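Local coordinates for protein lysine-sensitive aspartokinase 3 (Escherichia coli, PDB 2J0X) that catalyses the ATP-dependent phosphorylation of L-aspartate to 4-phospho-L-aspartate, the first step toward lysine, and is allosterically inhibited by lysine, at residues L304-T309 against G385-A390; H335-D340 against Q368-E373. All coordinates share one frame; numbering follows the deposited sequence.

Contact 1 of 2, residues L304-T309 against G385-A390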
loop_
_atom_site.group_PDB
_atom_site.type_symbol
_atom_site.label_atom_id
_atom_site.label_comp_id
_atom_site.label_asym_id
_atom_site.label_seq_id
_atom_site.Cartn_x
_atom_site.Cartn_y
_atom_site.Cartn_z
ATOM N N LEU A 304 -1.831 17.245 -14.772
ATOM C CA LEU A 304 -1.090 17.960 -13.742
ATOM C C LEU A 304 -1.945 18.186 -12.489
ATOM O O LEU A 304 -3.004 18.810 -12.560
ATOM C CB LEU A 304 -0.602 19.305 -14.297
ATOM C CG LEU A 304 0.318 20.151 -13.409
ATOM C CD1 LEU A 304 1.635 19.428 -13.218
ATOM C CD2 LEU A 304 0.564 21.506 -14.039
ATOM N N ARG A 305 -1.487 17.648 -11.357
ATOM C CA ARG A 305 -2.150 17.801 -10.064
ATOM C C ARG A 305 -1.071 18.423 -9.202
ATOM O O ARG A 305 -0.117 17.749 -8.818
ATOM C CB ARG A 305 -2.551 16.445 -9.468
ATOM C CG ARG A 305 -3.625 15.681 -10.244
ATOM C CD ARG A 305 -5.049 16.052 -9.818
ATOM N NE ARG A 305 -5.368 15.597 -8.465
ATOM C CZ ARG A 305 -5.399 14.322 -8.077
ATOM N NH1 ARG A 305 -5.128 13.350 -8.939
ATOM N NH2 ARG A 305 -5.698 14.017 -6.817
ATOM N N ARG A 306 -1.204 19.708 -8.910
ATOM C CA ARG A 306 -0.200 20.386 -8.106
ATOM C C ARG A 306 -0.451 20.266 -6.609
ATOM O O ARG A 306 -1.488 19.764 -6.186
ATOM C CB ARG A 306 -0.121 21.847 -8.540
ATOM C CG ARG A 306 0.737 22.051 -9.785
ATOM C CD ARG A 306 0.440 23.363 -10.515
ATOM N NE ARG A 306 -0.706 23.242 -11.416
ATOM C CZ ARG A 306 -1.085 24.180 -12.285
ATOM N NH1 ARG A 306 -0.410 25.320 -12.377
ATOM N NH2 ARG A 306 -2.139 23.974 -13.067
ATOM N N ASN A 307 0.520 20.705 -5.813
ATOM C CA ASN A 307 0.424 20.659 -4.355
ATOM C C ASN A 307 -0.016 19.319 -3.771
ATOM O O ASN A 307 -1.046 19.229 -3.102
ATOM C CB ASN A 307 -0.506 21.767 -3.857
ATOM C CG ASN A 307 0.063 23.146 -4.105
ATOM O OD1 ASN A 307 0.272 23.542 -5.253
ATOM N ND2 ASN A 307 0.330 23.885 -3.029
ATOM N N GLN A 308 0.780 18.287 -4.025
ATOM C CA GLN A 308 0.502 16.952 -3.515
ATOM C C GLN A 308 1.438 16.745 -2.330
ATOM O O GLN A 308 2.597 17.170 -2.365
ATOM C CB GLN A 308 0.771 15.909 -4.604
ATOM C CG GLN A 308 -0.078 16.084 -5.855
ATOM C CD GLN A 308 -1.523 15.658 -5.655
ATOM O OE1 GLN A 308 -1.819 14.488 -5.381
ATOM N NE2 GLN A 308 -2.435 16.607 -5.799
ATOM N N THR A 309 0.936 16.097 -1.287
ATOM C CA THR A 309 1.731 15.862 -0.098
ATOM C C THR A 309 2.267 14.438 -0.112
ATOM O O THR A 309 1.512 13.476 -0.283
ATOM C CB THR A 309 0.874 16.155 1.159
ATOM O OG1 THR A 309 0.492 17.542 1.147
ATOM C CG2 THR A 309 1.638 15.846 2.435
ATOM N N GLY A 385 3.860 20.382 -1.457
ATOM C CA GLY A 385 4.262 21.232 -2.563
ATOM C C GLY A 385 4.784 20.490 -3.776
ATOM O O GLY A 385 5.302 21.100 -4.707
ATOM N N LEU A 386 4.669 19.170 -3.769
ATOM C CA LEU A 386 5.115 18.389 -4.909
ATOM C C LEU A 386 3.999 18.425 -5.931
ATOM O O LEU A 386 2.837 18.615 -5.572
ATOM C CB LEU A 386 5.390 16.951 -4.491
ATOM C CG LEU A 386 6.764 16.788 -3.870
ATOM C CD1 LEU A 386 6.908 15.415 -3.244
ATOM C CD2 LEU A 386 7.793 17.022 -4.958
ATOM N N ALA A 387 4.342 18.254 -7.203
ATOM C CA ALA A 387 3.326 18.259 -8.253
ATOM C C ALA A 387 3.331 16.946 -9.011
ATOM O O ALA A 387 4.382 16.460 -9.437
ATOM C CB ALA A 387 3.558 19.403 -9.213
ATOM N N LEU A 388 2.147 16.369 -9.168
ATOM C CA LEU A 388 2.014 15.109 -9.881
ATOM C C LEU A 388 1.884 15.378 -11.373
ATOM O O LEU A 388 1.056 16.178 -11.792
ATOM C CB LEU A 388 0.772 14.355 -9.404
ATOM C CG LEU A 388 0.426 13.115 -10.227
ATOM C CD1 LEU A 388 1.322 11.982 -9.807
ATOM C CD2 LEU A 388 -1.020 12.715 -10.014
ATOM N N VAL A 389 2.724 14.733 -12.172
ATOM C CA VAL A 389 2.650 14.876 -13.625
ATOM C C VAL A 389 2.379 13.481 -14.152
ATOM O O VAL A 389 3.087 12.534 -13.801
ATOM C CB VAL A 389 3.965 15.349 -14.266
ATOM C CG1 VAL A 389 3.844 15.235 -15.795
ATOM C CG2 VAL A 389 4.281 16.787 -13.849
ATOM N N ALA A 390 1.371 13.346 -15.002
ATOM C CA ALA A 390 1.028 12.030 -15.507
ATOM C C ALA A 390 0.806 11.945 -17.011
ATOM O O ALA A 390 0.104 12.763 -17.593
ATOM C CB ALA A 390 -0.198 11.533 -14.785
#

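Contact 2 of 2, residues H335-D340 against Q368-E373. With LYS (lysine), chain F.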
loop_
_atom_site.group_PDB
_atom_site.type_symbol
_atom_site.label_atom_id
_atom_site.label_comp_id
_atom_site.label_asym_id
_atom_site.label_seq_id
_atom_site.Cartn_x
_atom_site.Cartn_y
_atom_site.Cartn_z
ATOM N N HIS A 335 -8.633 7.445 9.592
ATOM C CA HIS A 335 -8.467 8.892 9.669
ATOM C C HIS A 335 -9.034 9.634 8.458
ATOM O O HIS A 335 -8.671 10.783 8.190
ATOM C CB HIS A 335 -6.987 9.234 9.841
ATOM C CG HIS A 335 -6.534 9.244 11.267
ATOM N ND1 HIS A 335 -6.392 10.406 11.996
ATOM C CD2 HIS A 335 -6.211 8.233 12.109
ATOM C CE1 HIS A 335 -6.002 10.111 13.223
ATOM N NE2 HIS A 335 -5.885 8.799 13.318
ATOM N N ASN A 336 -9.927 8.970 7.730
ATOM C CA ASN A 336 -10.565 9.560 6.557
ATOM C C ASN A 336 -9.607 10.045 5.484
ATOM O O ASN A 336 -9.696 11.186 5.045
ATOM C CB ASN A 336 -11.458 10.728 6.969
ATOM C CG ASN A 336 -12.721 10.275 7.653
ATOM O OD1 ASN A 336 -13.447 9.423 7.137
ATOM N ND2 ASN A 336 -13.002 10.845 8.818
ATOM N N ILE A 337 -8.694 9.188 5.057
ATOM C CA ILE A 337 -7.764 9.583 4.017
ATOM C C ILE A 337 -7.724 8.550 2.905
ATOM O O ILE A 337 -7.798 7.341 3.136
ATOM C CB ILE A 337 -6.337 9.824 4.578
ATOM C CG1 ILE A 337 -6.319 11.129 5.368
ATOM C CG2 ILE A 337 -5.314 9.897 3.443
ATOM C CD1 ILE A 337 -4.930 11.569 5.773
ATOM N N SER A 338 -7.634 9.053 1.685
ATOM C CA SER A 338 -7.569 8.209 0.515
ATOM C C SER A 338 -6.147 8.299 -0.024
ATOM O O SER A 338 -5.608 9.391 -0.221
ATOM C CB SER A 338 -8.564 8.697 -0.533
ATOM O OG SER A 338 -8.598 7.820 -1.641
ATOM N N VAL A 339 -5.530 7.144 -0.239
ATOM C CA VAL A 339 -4.176 7.111 -0.751
ATOM C C VAL A 339 -4.212 7.117 -2.271
ATOM O O VAL A 339 -4.998 6.402 -2.885
ATOM C CB VAL A 339 -3.424 5.843 -0.258
ATOM C CG1 VAL A 339 -2.026 5.787 -0.857
ATOM C CG2 VAL A 339 -3.335 5.849 1.263
ATOM N N ASP A 340 -3.367 7.938 -2.883
ATOM C CA ASP A 340 -3.304 7.983 -4.339
ATOM C C ASP A 340 -2.112 7.147 -4.817
ATOM O O ASP A 340 -2.257 5.966 -5.139
ATOM C CB ASP A 340 -3.177 9.436 -4.829
ATOM C CG ASP A 340 -3.355 9.570 -6.349
ATOM O OD1 ASP A 340 -3.943 8.663 -6.976
ATOM O OD2 ASP A 340 -2.926 10.595 -6.920
ATOM N N GLN A 368 -1.836 15.727 13.900
ATOM C CA GLN A 368 -0.876 15.146 14.837
ATOM C C GLN A 368 -1.420 13.848 15.401
ATOM O O GLN A 368 -0.661 12.993 15.861
ATOM C CB GLN A 368 -0.562 16.118 15.975
ATOM C CG GLN A 368 0.674 16.995 15.742
ATOM C CD GLN A 368 2.007 16.255 15.913
ATOM O OE1 GLN A 368 2.164 15.424 16.812
ATOM N NE2 GLN A 368 2.978 16.576 15.062
ATOM N N SER A 369 -2.741 13.709 15.355
ATOM C CA SER A 369 -3.402 12.506 15.836
ATOM C C SER A 369 -2.958 11.325 14.977
ATOM O O SER A 369 -2.519 10.288 15.488
ATOM C CB SER A 369 -4.918 12.678 15.746
ATOM O OG SER A 369 -5.585 11.454 16.014
ATOM N N LEU A 370 -3.079 11.505 13.665
ATOM C CA LEU A 370 -2.702 10.492 12.691
ATOM C C LEU A 370 -1.213 10.176 12.802
ATOM O O LEU A 370 -0.810 9.013 12.922
ATOM C CB LEU A 370 -3.018 11.009 11.289
ATOM C CG LEU A 370 -2.599 10.126 10.120
ATOM C CD1 LEU A 370 -3.288 8.761 10.235
ATOM C CD2 LEU A 370 -2.947 10.827 8.809
ATOM N N LEU A 371 -0.405 11.229 12.764
ATOM C CA LEU A 371 1.047 11.103 12.853
ATOM C C LEU A 371 1.494 10.332 14.091
ATOM O O LEU A 371 2.471 9.581 14.052
ATOM C CB LEU A 371 1.684 12.489 12.864
ATOM C CG LEU A 371 1.156 13.448 11.800
ATOM C CD1 LEU A 371 1.850 14.778 11.947
ATOM C CD2 LEU A 371 1.389 12.879 10.415
ATOM N N MET A 372 0.791 10.519 15.199
ATOM C CA MET A 372 1.165 9.807 16.403
ATOM C C MET A 372 0.867 8.324 16.193
ATOM O O MET A 372 1.720 7.477 16.456
ATOM C CB MET A 372 0.410 10.368 17.610
ATOM C CG MET A 372 0.887 9.819 18.950
ATOM S SD MET A 372 0.793 11.046 20.291
ATOM C CE MET A 372 2.157 10.496 21.391
ATOM N N GLU A 373 -0.325 8.020 15.685
ATOM C CA GLU A 373 -0.733 6.646 15.433
ATOM C C GLU A 373 0.279 5.964 14.508
ATOM O O GLU A 373 0.625 4.790 14.693
ATOM C CB GLU A 373 -2.132 6.646 14.797
ATOM C CG GLU A 373 -3.172 5.764 15.507
ATOM C CD GLU A 373 -4.602 6.169 15.179
ATOM O OE1 GLU A 373 -4.959 7.340 15.437
ATOM O OE2 GLU A 373 -5.370 5.325 14.667
HETATM N N LYS F . -7.546 5.721 -2.600
HETATM C CA LYS F . -7.495 4.275 -2.372
HETATM C C LYS F . -7.435 3.965 -0.872
HETATM O O LYS F . -7.472 2.807 -0.437
HETATM C CB LYS F . -6.290 3.673 -3.102
HETATM C CG LYS F . -6.085 4.027 -4.569
HETATM C CD LYS F . -4.788 3.429 -5.111
HETATM C CE LYS F . -4.511 3.747 -6.574
HETATM N NZ LYS F . -4.124 5.164 -6.841
HETATM O OXT LYS F . -7.355 4.965 -0.016
#

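Contact 1 of 2, residues L304-T309 against G385-A390
Arg305 and Leu388 form an antiparallel hydrogen-bonded pair, with Arg305 N donating to Leu388 O at 3.0 Å and Leu388 N returning a bond to Arg305 O. Two residues on, the register slips: Asn307 and Gln308 both face Leu386 in a G1 beta bulge, and antiparallel pairing resumes as Gln308 N reaches Leu386 O in a nearly straight bond (175°) and Leu386 N answers to Gln308 O.

The Arg305 side chain runs beside that of Leu388, pointing the same way. Its CB lies 3.9 Å from Leu388 CB, and its CG lies 4.0 Å from Leu388 CD2. Bends at chi2 and chi3 (-88° and -68°) then lead the chain away from the partner strand. At the tip, Gln308 OE1 sits over one face of the guanidinium, near its rim, while NH2 makes a long, weak ion pair with Asp354 of the same chain, and NH1 one with Glu346 of the second subunit.

On the opposite face of the sheet, Leu304 sends CD1 across to Val389 CG2 at 3.8 Å. Its CD2 lies over one face of the Arg306 guanidinium, toward the rim. The Arg306 methylene CG packs on Ala387 CB at 3.9 Å.

These strands lie centrally in the antiparallel sheet of the ACT region, with strand 426-432 bonded along the other edge of 385-390. Main-chain bonds fix the pairing on both sides of the bulge, whereas the arginine stems add apolar packing; Arg306 carries its charge to a salt bridge with Glu437, while the ion pairs of Arg305 remain weak.

Contact 2 of 2, residues H335-D340 against Q368-E373
His335, the first residue to leave helical geometry after helix 324-334, comes within 6.7 Å of Leu370 of helix 368-375, CA to CA, and Asn336, with positive phi, completes a Schellman motif that turns the chain into strand 338-344. The His335 CB points toward helix 368-375, and its ring carries most of the contact. Leu370 CD1 lies over one face of the imidazole, 3.7 Å from its centroid and 23° off the normal, a CH-pi contact. With Leu370 CG anti to its own backbone N (chi1 176°), the two methyls divide their work: CD1 takes the ring, and CD2 meets Ile337 CD1 at 3.7 Å.

The ring edge is polar. His335 NE2 donates to Glu373 OE1 at 2.7 Å, along a line close to the imidazole plane, but it meets the carboxylate from above. Ser369 OG lies beside CE1 at the same edge. The other carboxylate oxygen, Glu373 OE2, is salt-bridged to Arg334. An alanine in place of His335 would probably leave Glu373 OE1 without this donor and open a gap against Leu370 CD1.

Past the turn, the strand grips the inhibitor lysine. The ligand's amino N donates to Ser338 OG and to Val339 O (2.7 Å), Val339 N holds the ligand OXT at 2.9 Å, and the ligand NZ donates to Asp340 O at 2.7 Å. The lysine is also hydrogen-bonded to Ser345 O and Leu325 N, both of the second subunit. The contact thus joins apolar packing and an imidazole-carboxylate hydrogen bond at the helix to a site of polar main-chain atoms, in which the lysine ammonium and carboxylate groups are matched largely by backbone carbonyls and N-H groups.

In the fold
The two contacts belong to the same ACT region, their centres about 19 Å apart: contact 1 pairs central strands of its antiparallel sheet, and contact 2 packs helix 368-375 against the turn, His335 to Ile337, that leads into the outer strand 338-344. Helix 368-375 is followed by strand 379-393, which supplies one side of contact 1. The contacts touch, by packing only, at Asp340, whose OD2 lies 4.1 Å from Arg305 NH1 and 4.2 Å from Leu388 CD2. The Arg305 side chain is about 9 Å from the bound lysine. The Arg306 side chain is about 4 Å from that of ATP-binding Arg232, so contact 1 has residues close to both inhibitor site and kinase region.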